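Local coordinates for protein TudS (Uncultured bacterium, PDB 6Z96) that removes sulfur from thiouracil in a non-redox reaction that depends on a [4Fe-4S] cluster and probably passes through a [4Fe-5S] intermediate, at residues 4-9 and 81-86; 28-33 and 37-42; 55-58 and 63-66; 95-100 and 127-132. One frame throughout, in Å; residues are numbered along the deposited sequence.

Contact 1: 4-9 and 81-86; sequences KIIVSA and ELALGL. With SF4 (iron/sulfur cluster), chain C.
Ile-6 meets helix 73-90 with a single methyl, its CD1, which is set between the side chains of Ala-83 and Leu-86. The longer branch of the isoleucine reaches straight out from the strand, because CG1 stands anti to the backbone N (chi1 -176°) and the next torsion is extended as well. Leu-86 comes from the helix on a slanting course, so that the two chains cross instead of running alongside each other, and its CD2 lies 3.8 Å from Ile-6 CD1. On the preceding turn Ala-83 offers much less bulk: its CB is 4.2 Å from the same CD1, and its carbonyl O, at 3.9 Å from Ile-6 CD1, forms part of the surface on which the methyl rests. This is a small example, free of hydrogen bonds between the segments, of how an alpha/beta protein seats a helix on a sheet, one branched side chain bridging the gap between two backbones whose closest CA atoms, those of Ile-6 and Ala-83, are 8.1 Å apart.

Two residues further along, the strand reaches the iron-sulfur cluster. Ser-8 CB approaches sulfide S1 of the cluster to 3.4 Å and Ala-9 N lies 3.6 Å from S1, while Ser-8 OG is hydrogen-bonded to Lys-98 N. Strand 5-8 lies between strands 39-42 and 94-96 in the parallel sheet. Phe-42 and Ala-95 from these two neighbours touch Ile-6, and Thr-125 of helix 124-131 reaches Ala-83 from the helical layer.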
loop_
_atom_site.group_PDB
_atom_site.type_symbol
_atom_site.label_atom_id
_atom_site.label_comp_id
_atom_site.label_asym_id
_atom_site.label_seq_id
_atom_site.Cartn_x
_atom_site.Cartn_y
_atom_site.Cartn_z
ATOM N N LYS A 4 11.841 -8.424 -7.021
ATOM C CA LYS A 4 10.834 -7.397 -7.296
ATOM C C LYS A 4 10.127 -6.977 -6.015
ATOM O O LYS A 4 10.167 -7.674 -5.008
ATOM C CB LYS A 4 9.775 -7.928 -8.268
ATOM C CG LYS A 4 10.360 -8.403 -9.588
ATOM C CD LYS A 4 9.245 -8.902 -10.453
ATOM C CE LYS A 4 9.747 -9.584 -11.703
ATOM N NZ LYS A 4 8.693 -10.463 -12.276
ATOM N N ILE A 5 9.502 -5.799 -6.052
ATOM C CA ILE A 5 8.709 -5.331 -4.931
ATOM C C ILE A 5 7.321 -4.962 -5.447
ATOM O O ILE A 5 7.155 -4.689 -6.639
ATOM C CB ILE A 5 9.362 -4.134 -4.202
ATOM C CG1 ILE A 5 9.334 -2.844 -5.041
ATOM C CG2 ILE A 5 10.786 -4.470 -3.708
ATOM C CD1 ILE A 5 9.783 -1.581 -4.235
ATOM N N ILE A 6 6.348 -4.901 -4.521
ATOM C CA ILE A 6 5.033 -4.374 -4.865
ATOM C C ILE A 6 5.030 -2.942 -4.311
ATOM O O ILE A 6 5.577 -2.674 -3.230
ATOM C CB ILE A 6 3.917 -5.261 -4.276
ATOM C CG1 ILE A 6 2.531 -4.776 -4.706
ATOM C CG2 ILE A 6 3.987 -5.339 -2.775
ATOM C CD1 ILE A 6 1.410 -5.813 -4.380
ATOM N N VAL A 7 4.444 -1.991 -5.071
ATOM C CA VAL A 7 4.450 -0.586 -4.667
ATOM C C VAL A 7 3.068 0.005 -4.810
ATOM O O VAL A 7 2.454 -0.186 -5.846
ATOM C CB VAL A 7 5.408 0.242 -5.573
ATOM C CG1 VAL A 7 5.519 1.691 -5.099
ATOM C CG2 VAL A 7 6.793 -0.400 -5.655
ATOM N N SER A 8 2.589 0.772 -3.812
ATOM C CA SER A 8 1.305 1.492 -3.935
ATOM C C SER A 8 1.322 2.317 -5.233
ATOM O O SER A 8 2.261 3.080 -5.459
ATOM C CB SER A 8 1.157 2.485 -2.786
ATOM O OG SER A 8 0.849 1.805 -1.584
ATOM N N ALA A 9 0.326 2.112 -6.095
ATOM C CA ALA A 9 0.325 2.763 -7.407
ATOM C C ALA A 9 0.392 4.281 -7.324
ATOM O O ALA A 9 1.000 4.922 -8.199
ATOM C CB ALA A 9 -0.889 2.316 -8.224
ATOM N N GLU A 81 -6.374 -9.112 -0.351
ATOM C CA GLU A 81 -6.123 -10.489 -0.794
ATOM C C GLU A 81 -5.502 -10.526 -2.164
ATOM O O GLU A 81 -4.637 -11.374 -2.424
ATOM C CB GLU A 81 -7.426 -11.266 -0.758
ATOM C CG GLU A 81 -7.263 -12.738 -1.099
ATOM C CD GLU A 81 -6.486 -13.615 -0.131
ATOM O OE1 GLU A 81 -5.965 -14.652 -0.598
ATOM O OE2 GLU A 81 -6.389 -13.282 1.075
ATOM N N LEU A 82 -5.902 -9.597 -3.055
ATOM C CA LEU A 82 -5.308 -9.550 -4.394
ATOM C C LEU A 82 -3.845 -9.082 -4.316
ATOM O O LEU A 82 -3.003 -9.558 -5.092
ATOM C CB LEU A 82 -6.129 -8.644 -5.299
ATOM C CG LEU A 82 -7.444 -9.269 -5.709
ATOM C CD1 LEU A 82 -8.339 -8.223 -6.360
ATOM C CD2 LEU A 82 -7.213 -10.454 -6.670
ATOM N N ALA A 83 -3.517 -8.182 -3.373
ATOM C CA ALA A 83 -2.109 -7.763 -3.198
ATOM C C ALA A 83 -1.271 -8.971 -2.758
ATOM O O ALA A 83 -0.201 -9.218 -3.306
ATOM C CB ALA A 83 -2.003 -6.647 -2.162
ATOM N N LEU A 84 -1.802 -9.752 -1.822
ATOM C CA LEU A 84 -1.118 -10.964 -1.356
ATOM C C LEU A 84 -0.963 -11.957 -2.514
ATOM O O LEU A 84 0.108 -12.535 -2.676
ATOM C CB LEU A 84 -1.923 -11.604 -0.211
ATOM C CG LEU A 84 -1.355 -12.927 0.288
ATOM C CD1 LEU A 84 0.005 -12.720 0.910
ATOM C CD2 LEU A 84 -2.285 -13.586 1.284
ATOM N N GLY A 85 -2.011 -12.124 -3.322
ATOM C CA GLY A 85 -1.969 -13.034 -4.467
ATOM C C GLY A 85 -0.899 -12.659 -5.462
ATOM O O GLY A 85 -0.222 -13.544 -5.997
ATOM N N LEU A 86 -0.721 -11.348 -5.712
ATOM C CA LEU A 86 0.310 -10.896 -6.635
ATOM C C LEU A 86 1.695 -11.195 -6.043
ATOM O O LEU A 86 2.584 -11.670 -6.757
ATOM C CB LEU A 86 0.144 -9.392 -6.907
ATOM C CG LEU A 86 1.187 -8.765 -7.795
ATOM C CD1 LEU A 86 1.092 -9.331 -9.191
ATOM C CD2 LEU A 86 1.041 -7.256 -7.836
HETATM FE FE1 SF4 C . -4.882 4.580 -1.744
HETATM FE FE2 SF4 C . -2.471 4.655 -2.964
HETATM FE FE3 SF4 C . -4.376 2.869 -3.841
HETATM FE FE4 SF4 C . -3.084 2.484 -1.446
HETATM S S1 SF4 C . -2.180 2.434 -3.579
HETATM S S2 SF4 C . -5.317 2.240 -1.820
HETATM S S3 SF4 C . -2.862 4.665 -0.702
HETATM S S4 SF4 C . -4.451 5.181 -3.938
#

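Contact 2: 28-33 and 37-42; sequences NWLDAL and GRALAF
Leu-33 O accepts the backbone N-H of Arg-38, and this is the one hydrogen bond that joins the two segments. It spans 3.0 Å from Arg-38 N to Leu-33 O and is fairly straight (159° at the hydrogen), with the donor tilted out of the carbonyl plane. The bond belongs to a Schellman motif closing helix 28-35: Gly-37 takes a positive phi of 74°, the chain turns back over the last helical turn, and Arg-38 N is delivered to the carbonyl.

The second kind of interaction is a methyl laid on a flat cation. Leu-33 CD1 sits 3.4 Å above the guanidinium plane of Arg-38, over its centre and 3.5 Å from Arg-38 CZ. A bend at chi3 (60°) folds the arginine so that its head lies over this methyl, and the two side chains cross at about a right angle. Its nitrogens have other partners: NE is hydrogen-bonded to Glu-3 O and NH1 forms a salt bridge with Glu-36 OE2. A methionine in place of Arg-38 would probably leave Glu-36 without its ionic mate and Glu-3 O without this donor.

Apolar packing completes the contact. Ala-39 CB lies 4.3 Å from Leu-30 CD1 and 4.4 Å from Leu-33 CD2, so the small strand residue meets two successive turns of the helix.

The segments form the second half of a beta-alpha-beta unit made of strand 5-8, helix 28-35 and strand 39-42. Ile-5 touches Leu-33 and Val-7 touches Ala-39 from the adjoining strand, whereas Phe-42 turns to helix 73-90.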
loop_
_atom_site.group_PDB
_atom_site.type_symbol
_atom_site.label_atom_id
_atom_site.label_comp_id
_atom_site.label_asym_id
_atom_site.label_seq_id
_atom_site.Cartn_x
_atom_site.Cartn_y
_atom_site.Cartn_z
ATOM N N ASN A 28 15.429 8.731 -6.971
ATOM C CA ASN A 28 16.252 8.159 -8.039
ATOM C C ASN A 28 16.277 6.627 -7.943
ATOM O O ASN A 28 16.261 5.927 -8.955
ATOM C CB ASN A 28 17.684 8.709 -7.964
ATOM C CG ASN A 28 17.773 10.189 -8.243
ATOM O OD1 ASN A 28 16.944 10.753 -8.959
ATOM N ND2 ASN A 28 18.774 10.858 -7.673
ATOM N N TRP A 29 16.326 6.105 -6.710
ATOM C CA TRP A 29 16.346 4.675 -6.486
ATOM C C TRP A 29 15.057 4.022 -7.014
ATOM O O TRP A 29 15.136 3.030 -7.730
ATOM C CB TRP A 29 16.549 4.374 -4.987
ATOM C CG TRP A 29 16.402 2.922 -4.649
ATOM C CD1 TRP A 29 17.339 1.943 -4.793
ATOM C CD2 TRP A 29 15.232 2.286 -4.116
ATOM N NE1 TRP A 29 16.815 0.732 -4.418
ATOM C CE2 TRP A 29 15.526 0.916 -3.984
ATOM C CE3 TRP A 29 13.963 2.747 -3.728
ATOM C CZ2 TRP A 29 14.576 -0.009 -3.541
ATOM C CZ3 TRP A 29 13.032 1.829 -3.273
ATOM C CH2 TRP A 29 13.340 0.468 -3.192
ATOM N N LEU A 30 13.889 4.570 -6.655
ATOM C CA LEU A 30 12.619 3.977 -7.089
ATOM C C LEU A 30 12.473 4.097 -8.601
ATOM O O LEU A 30 12.022 3.151 -9.235
ATOM C CB LEU A 30 11.435 4.640 -6.372
ATOM C CG LEU A 30 10.060 4.029 -6.692
ATOM C CD1 LEU A 30 10.013 2.529 -6.359
ATOM C CD2 LEU A 30 8.988 4.735 -5.906
ATOM N N ASP A 31 12.943 5.208 -9.194
ATOM C CA ASP A 31 12.901 5.370 -10.649
ATOM C C ASP A 31 13.720 4.283 -11.335
ATOM O O ASP A 31 13.250 3.676 -12.301
ATOM C CB ASP A 31 13.456 6.755 -11.063
ATOM C CG ASP A 31 12.544 7.923 -10.758
ATOM O OD1 ASP A 31 11.382 7.682 -10.332
ATOM O OD2 ASP A 31 12.987 9.079 -10.929
ATOM N N ALA A 32 14.938 4.012 -10.816
ATOM C CA ALA A 32 15.817 2.991 -11.373
ATOM C C ALA A 32 15.188 1.604 -11.246
ATOM O O ALA A 32 15.241 0.798 -12.180
ATOM C CB ALA A 32 17.169 3.026 -10.667
ATOM N N LEU A 33 14.560 1.325 -10.095
ATOM C CA LEU A 33 13.913 0.043 -9.868
ATOM C C LEU A 33 12.781 -0.180 -10.886
ATOM O O LEU A 33 12.668 -1.257 -11.463
ATOM C CB LEU A 33 13.349 0.038 -8.437
ATOM C CG LEU A 33 13.078 -1.341 -7.858
ATOM C CD1 LEU A 33 14.351 -2.146 -7.722
ATOM C CD2 LEU A 33 12.431 -1.216 -6.506
ATOM N N GLY A 37 12.001 -2.920 -14.365
ATOM C CA GLY A 37 10.814 -3.758 -14.310
ATOM C C GLY A 37 10.627 -4.447 -12.972
ATOM O O GLY A 37 9.952 -5.476 -12.895
ATOM N N ARG A 38 11.202 -3.885 -11.900
ATOM C CA ARG A 38 11.140 -4.531 -10.590
ATOM C C ARG A 38 10.137 -3.923 -9.611
ATOM O O ARG A 38 10.106 -4.353 -8.451
ATOM C CB ARG A 38 12.543 -4.534 -9.952
ATOM C CG ARG A 38 13.546 -5.336 -10.773
ATOM C CD ARG A 38 14.977 -5.104 -10.294
ATOM N NE ARG A 38 15.142 -5.511 -8.897
ATOM C CZ ARG A 38 16.134 -5.109 -8.111
ATOM N NH1 ARG A 38 17.056 -4.271 -8.569
ATOM N NH2 ARG A 38 16.204 -5.531 -6.860
ATOM N N ALA A 39 9.451 -2.837 -9.997
ATOM C CA ALA A 39 8.525 -2.167 -9.069
ATOM C C ALA A 39 7.117 -2.349 -9.620
ATOM O O ALA A 39 6.733 -1.632 -10.548
ATOM C CB ALA A 39 8.854 -0.690 -8.977
ATOM N N LEU A 40 6.382 -3.330 -9.100
ATOM C CA LEU A 40 5.053 -3.644 -9.604
ATOM C C LEU A 40 4.005 -2.792 -8.948
ATOM O O LEU A 40 3.779 -2.891 -7.752
ATOM C CB LEU A 40 4.735 -5.129 -9.403
ATOM C CG LEU A 40 5.698 -6.143 -10.070
ATOM C CD1 LEU A 40 5.123 -7.539 -9.982
ATOM C CD2 LEU A 40 5.947 -5.805 -11.551
ATOM N N ALA A 41 3.351 -1.957 -9.739
ATOM C CA ALA A 41 2.339 -1.041 -9.223
ATOM C C ALA A 41 1.098 -1.789 -8.829
ATOM O O ALA A 41 0.638 -2.637 -9.577
ATOM C CB ALA A 41 1.977 -0.051 -10.323
ATOM N N PHE A 42 0.506 -1.398 -7.690
ATOM C CA PHE A 42 -0.730 -2.052 -7.268
ATOM C C PHE A 42 -1.510 -1.094 -6.421
ATOM O O PHE A 42 -0.940 -0.456 -5.543
ATOM C CB PHE A 42 -0.411 -3.337 -6.460
ATOM C CG PHE A 42 -1.656 -4.138 -6.148
ATOM C CD1 PHE A 42 -2.275 -4.039 -4.912
ATOM C CD2 PHE A 42 -2.232 -4.945 -7.108
ATOM C CE1 PHE A 42 -3.453 -4.725 -4.642
ATOM C CE2 PHE A 42 -3.407 -5.659 -6.824
ATOM C CZ PHE A 42 -4.000 -5.536 -5.589
#

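Contact 3: 55-58 and 63-66; sequences PPAE and HVVT. With EDO (1,2-ethanediol), chain E.
Val-65 O takes the N-H of Glu-58 and a CA-H...O contact from Ala-57, both on the opposing strand of a beta hairpin, strands 57-60 and 63-66. Glu-58 N gives the hydrogen bond, 2.9 Å to Val-65 O and nearly along the C=O axis, with an angle of 160° at the hydrogen. Ala-57 CA lies 3.2 Å from Val-65 O. The reciprocal bond, from Val-65 N to Glu-58 O, is 3.0 Å long and straighter (169°), which makes Glu-58 and Val-65 an antiparallel hydrogen-bonded pair.

The side chains of Glu-58 and Val-65 leave one face of the hairpin together. Glu-58 sends its carboxylate on to another hairpin, where OE2 accepts a hydrogen bond from Phe-114 N. On the opposite face Ala-57 CB packs against Val-64 CG1 at 3.9 Å, and Val-64 continues inward to Phe-76 of helix 73-90.

A 1,2-ethanediol molecule, probably from the crystallisation liquor, donates from its O2 to Pro-55 O at 2.7 Å. It is also hydrogen-bonded to Glu-45, which lines the hydrogen sulfide and cluster pockets, consistent with this end of the hairpin lying near the site.

At that end Thr-66 OG1 is hydrogen-bonded to Ser-68 OG and Leu-70 N. Its first torsion (chi1 69°) holds the methyl anti to the carbonyl carbon, where CG2 meets the proline ring at 4.0 Å from Pro-55 CB.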
loop_
_atom_site.group_PDB
_atom_site.type_symbol
_atom_site.label_atom_id
_atom_site.label_comp_id
_atom_site.label_asym_id
_atom_site.label_seq_id
_atom_site.Cartn_x
_atom_site.Cartn_y
_atom_site.Cartn_z
ATOM N N PRO A 55 -15.218 8.245 -1.826
ATOM C CA PRO A 55 -15.232 9.019 -0.572
ATOM C C PRO A 55 -14.100 8.576 0.339
ATOM O O PRO A 55 -13.734 7.392 0.346
ATOM C CB PRO A 55 -16.589 8.668 0.057
ATOM C CG PRO A 55 -17.358 7.914 -0.958
ATOM C CD PRO A 55 -16.394 7.364 -1.968
ATOM N N PRO A 56 -13.611 9.481 1.202
ATOM C CA PRO A 56 -12.614 9.061 2.199
ATOM C C PRO A 56 -13.176 7.978 3.103
ATOM O O PRO A 56 -14.382 7.941 3.367
ATOM C CB PRO A 56 -12.368 10.333 3.018
ATOM C CG PRO A 56 -12.853 11.460 2.162
ATOM C CD PRO A 56 -13.958 10.917 1.327
ATOM N N ALA A 57 -12.325 7.074 3.512
ATOM C CA ALA A 57 -12.748 5.987 4.401
ATOM C C ALA A 57 -11.743 5.798 5.491
ATOM O O ALA A 57 -10.560 6.130 5.331
ATOM C CB ALA A 57 -12.919 4.694 3.617
ATOM N N GLU A 58 -12.208 5.296 6.636
ATOM C CA GLU A 58 -11.323 5.035 7.762
ATOM C C GLU A 58 -11.634 3.665 8.347
ATOM O O GLU A 58 -12.771 3.182 8.275
ATOM C CB GLU A 58 -11.448 6.117 8.869
ATOM C CG GLU A 58 -11.023 7.491 8.366
ATOM C CD GLU A 58 -10.963 8.672 9.321
ATOM O OE1 GLU A 58 -10.698 9.786 8.815
ATOM O OE2 GLU A 58 -11.132 8.509 10.549
ATOM N N HIS A 63 -13.693 -3.229 10.450
ATOM C CA HIS A 63 -14.503 -2.635 9.383
ATOM C C HIS A 63 -13.782 -1.465 8.744
ATOM O O HIS A 63 -12.879 -0.878 9.339
ATOM C CB HIS A 63 -15.827 -2.116 9.981
ATOM C CG HIS A 63 -16.742 -3.228 10.395
ATOM N ND1 HIS A 63 -17.813 -3.620 9.613
ATOM C CD2 HIS A 63 -16.712 -3.997 11.511
ATOM C CE1 HIS A 63 -18.396 -4.628 10.261
ATOM N NE2 HIS A 63 -17.786 -4.877 11.414
ATOM N N VAL A 64 -14.213 -1.104 7.532
ATOM C CA VAL A 64 -13.717 0.105 6.861
ATOM C C VAL A 64 -14.981 0.794 6.375
ATOM O O VAL A 64 -15.845 0.147 5.756
ATOM C CB VAL A 64 -12.764 -0.160 5.690
ATOM C CG1 VAL A 64 -12.218 1.184 5.172
ATOM C CG2 VAL A 64 -11.608 -1.075 6.131
ATOM N N VAL A 65 -15.160 2.053 6.789
ATOM C CA VAL A 65 -16.397 2.755 6.461
ATOM C C VAL A 65 -16.115 4.156 5.937
ATOM O O VAL A 65 -15.058 4.734 6.212
ATOM C CB VAL A 65 -17.320 2.860 7.708
ATOM C CG1 VAL A 65 -17.618 1.493 8.304
ATOM C CG2 VAL A 65 -16.718 3.796 8.756
ATOM N N THR A 66 -17.096 4.714 5.232
ATOM C CA THR A 66 -17.003 6.113 4.819
ATOM C C THR A 66 -17.678 6.984 5.922
ATOM O O THR A 66 -18.328 6.451 6.825
ATOM C CB THR A 66 -17.679 6.317 3.471
ATOM O OG1 THR A 66 -19.096 6.160 3.610
ATOM C CG2 THR A 66 -17.117 5.410 2.399
HETATM C C1 EDO E . -11.197 5.481 0.121
HETATM O O1 EDO E . -10.107 5.084 0.940
HETATM C C2 EDO E . -12.212 4.410 -0.015
HETATM O O2 EDO E . -13.439 4.871 -0.578
#

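Contact 4: 95-100 and 127-132; sequences ALLKEG and ALLRRH
Leu-129 and Leu-97 reach each other with the same pair of torsions: in both, CG stands anti to the carbonyl carbon (chi1 -61° and -57°) and CD1 then prolongs the chain through an extended chi2. Two fully stretched leucines thus run out from helix 124-131 and from segment 95-100 and cross at a slant, their CD1 methyls 4.1 Å apart. The same methyl, Leu-129 CD1, is 4.0 Å from Ala-95 CB. Ala-95 and Leu-97 are two apart on an extended chain and present their CB atoms to the same side, and Leu-129 CD1 touches both. All three residues are buried, and no hydrogen bond crosses between the segments.

The polar chemistry lies further along 95-100, where the chain leaves the sheet. Glu-99 OE1 accepts Gly-100 N at 2.9 Å through its anti lone pair, and the backbone N atoms of Ser-106, Gly-107 and Arg-108 also donate to it. Four N-H groups therefore fix this carboxylate oxygen and tie the turn at Gly-100 to residues 106-108. Lys-98 folds back so that NZ donates to Glu-99 O at 2.8 Å, from a position tilted out of the carbonyl plane, and the same ammonium pairs with Glu-139 in a salt bridge.

Val-136 of the edge strand 135-137 touches Ala-95, Leu-97 and Leu-129 alike. The arrangement is that of an alpha/beta fold with a parallel sheet: helix 124-131 covers a face through leucine packing, while the segment leaving the C-terminal end of the strand brings Lys-98 to the iron-sulfur cluster.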
loop_
_atom_site.group_PDB
_atom_site.type_symbol
_atom_site.label_atom_id
_atom_site.label_comp_id
_atom_site.label_asym_id
_atom_site.label_seq_id
_atom_site.Cartn_x
_atom_site.Cartn_y
_atom_site.Cartn_z
ATOM N N ALA A 95 7.233 -4.816 0.289
ATOM C CA ALA A 95 6.226 -3.896 -0.228
ATOM C C ALA A 95 6.566 -2.476 0.171
ATOM O O ALA A 95 7.029 -2.236 1.280
ATOM C CB ALA A 95 4.849 -4.261 0.317
ATOM N N LEU A 96 6.333 -1.525 -0.737
ATOM C CA LEU A 96 6.509 -0.103 -0.448
ATOM C C LEU A 96 5.100 0.472 -0.569
ATOM O O LEU A 96 4.588 0.615 -1.679
ATOM C CB LEU A 96 7.437 0.547 -1.480
ATOM C CG LEU A 96 7.510 2.076 -1.465
ATOM C CD1 LEU A 96 7.875 2.615 -0.089
ATOM C CD2 LEU A 96 8.493 2.584 -2.540
ATOM N N LEU A 97 4.476 0.764 0.570
ATOM C CA LEU A 97 3.084 1.200 0.577
ATOM C C LEU A 97 2.919 2.581 1.170
ATOM O O LEU A 97 3.684 2.987 2.034
ATOM C CB LEU A 97 2.218 0.178 1.339
ATOM C CG LEU A 97 2.253 -1.258 0.818
ATOM C CD1 LEU A 97 1.219 -2.142 1.614
ATOM C CD2 LEU A 97 1.937 -1.347 -0.688
ATOM N N LYS A 98 1.883 3.301 0.714
ATOM C CA LYS A 98 1.619 4.679 1.139
ATOM C C LYS A 98 1.196 4.820 2.605
ATOM O O LYS A 98 0.207 4.253 3.048
ATOM C CB LYS A 98 0.532 5.282 0.206
ATOM C CG LYS A 98 0.072 6.685 0.601
ATOM C CD LYS A 98 1.152 7.722 0.279
ATOM C CE LYS A 98 0.804 9.052 0.931
ATOM N NZ LYS A 98 1.175 9.071 2.380
ATOM N N GLU A 99 1.903 5.677 3.341
ATOM C CA GLU A 99 1.612 5.881 4.756
ATOM C C GLU A 99 0.249 6.555 4.998
ATOM O O GLU A 99 -0.204 7.356 4.181
ATOM C CB GLU A 99 2.740 6.721 5.397
ATOM C CG GLU A 99 2.668 6.796 6.913
ATOM C CD GLU A 99 2.714 5.444 7.603
ATOM O OE1 GLU A 99 1.689 4.720 7.563
ATOM O OE2 GLU A 99 3.743 5.134 8.252
ATOM N N GLY A 100 -0.389 6.182 6.109
ATOM C CA GLY A 100 -1.624 6.791 6.574
ATOM C C GLY A 100 -2.905 6.250 5.999
ATOM O O GLY A 100 -3.976 6.553 6.513
ATOM N N ALA A 127 -1.584 -5.020 6.908
ATOM C CA ALA A 127 -1.792 -6.052 7.936
ATOM C C ALA A 127 -1.759 -7.454 7.348
ATOM O O ALA A 127 -1.122 -8.345 7.935
ATOM C CB ALA A 127 -3.121 -5.806 8.647
ATOM N N LEU A 128 -2.416 -7.661 6.194
ATOM C CA LEU A 128 -2.468 -8.990 5.597
ATOM C C LEU A 128 -1.104 -9.396 5.083
ATOM O O LEU A 128 -0.659 -10.527 5.318
ATOM C CB LEU A 128 -3.532 -9.052 4.487
ATOM C CG LEU A 128 -3.686 -10.430 3.857
ATOM C CD1 LEU A 128 -4.235 -11.417 4.878
ATOM C CD2 LEU A 128 -4.629 -10.382 2.679
ATOM N N LEU A 129 -0.386 -8.472 4.418
ATOM C CA LEU A 129 0.948 -8.810 3.903
ATOM C C LEU A 129 1.901 -9.150 5.045
ATOM O O LEU A 129 2.619 -10.153 4.945
ATOM C CB LEU A 129 1.530 -7.655 3.072
ATOM C CG LEU A 129 0.709 -7.278 1.825
ATOM C CD1 LEU A 129 1.403 -6.170 1.050
ATOM C CD2 LEU A 129 0.529 -8.488 0.896
ATOM N N ARG A 130 1.871 -8.363 6.134
ATOM C CA ARG A 130 2.762 -8.642 7.285
ATOM C C ARG A 130 2.444 -10.000 7.919
ATOM O O ARG A 130 3.360 -10.715 8.318
ATOM C CB ARG A 130 2.675 -7.517 8.323
ATOM C CG ARG A 130 3.444 -6.289 7.851
ATOM C CD ARG A 130 3.388 -5.160 8.864
ATOM N NE ARG A 130 4.366 -4.122 8.535
ATOM C CZ ARG A 130 4.301 -2.869 8.970
ATOM N NH1 ARG A 130 3.286 -2.475 9.735
ATOM N NH2 ARG A 130 5.231 -1.988 8.612
ATOM N N ARG A 131 1.158 -10.357 7.996
ATOM C CA ARG A 131 0.682 -11.646 8.532
ATOM C C ARG A 131 1.199 -12.835 7.706
ATOM O O ARG A 131 1.294 -13.963 8.220
ATOM C CB ARG A 131 -0.844 -11.593 8.516
ATOM C CG ARG A 131 -1.603 -12.786 8.919
ATOM C CD ARG A 131 -3.064 -12.376 9.157
ATOM N NE ARG A 131 -3.883 -13.581 9.213
ATOM C CZ ARG A 131 -4.096 -14.289 10.318
ATOM N NH1 ARG A 131 -3.582 -13.895 11.477
ATOM N NH2 ARG A 131 -4.831 -15.390 10.273
ATOM N N HIS A 132 1.503 -12.606 6.427
ATOM C CA HIS A 132 2.036 -13.623 5.539
ATOM C C HIS A 132 3.545 -13.488 5.293
ATOM O O HIS A 132 4.063 -14.037 4.325
ATOM C CB HIS A 132 1.236 -13.663 4.232
ATOM C CG HIS A 132 -0.147 -14.217 4.407
ATOM N ND1 HIS A 132 -0.437 -15.543 4.097
ATOM C CD2 HIS A 132 -1.259 -13.636 4.907
ATOM C CE1 HIS A 132 -1.710 -15.716 4.407
ATOM N NE2 HIS A 132 -2.252 -14.603 4.903
#

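How the contacts relate
Contacts 1, 2 and 4 share one parallel sheet, and contact 3 is a hairpin on the far side of the chain's centre from contact 2. Contacts 1 and 4 form the buried core: strands 5-8 and 94-96 are neighbours, joined by backbone bonds such as Ile-6 O to Leu-96 N (2.8 Å), and their helices lie over the same face, with apolar side-chain packing and no hydrogen bond across either contact. Contact 2 covers the other face and, being partly exposed, mixes a helix-ending bond and a methyl-on-guanidinium contact with packing; its Leu-30 still reaches Leu-96 of contact 4. In contact 3, also partly exposed, backbone bonds dominate. It touches none of the others, its nearest atoms being about 7 Å from contact 4.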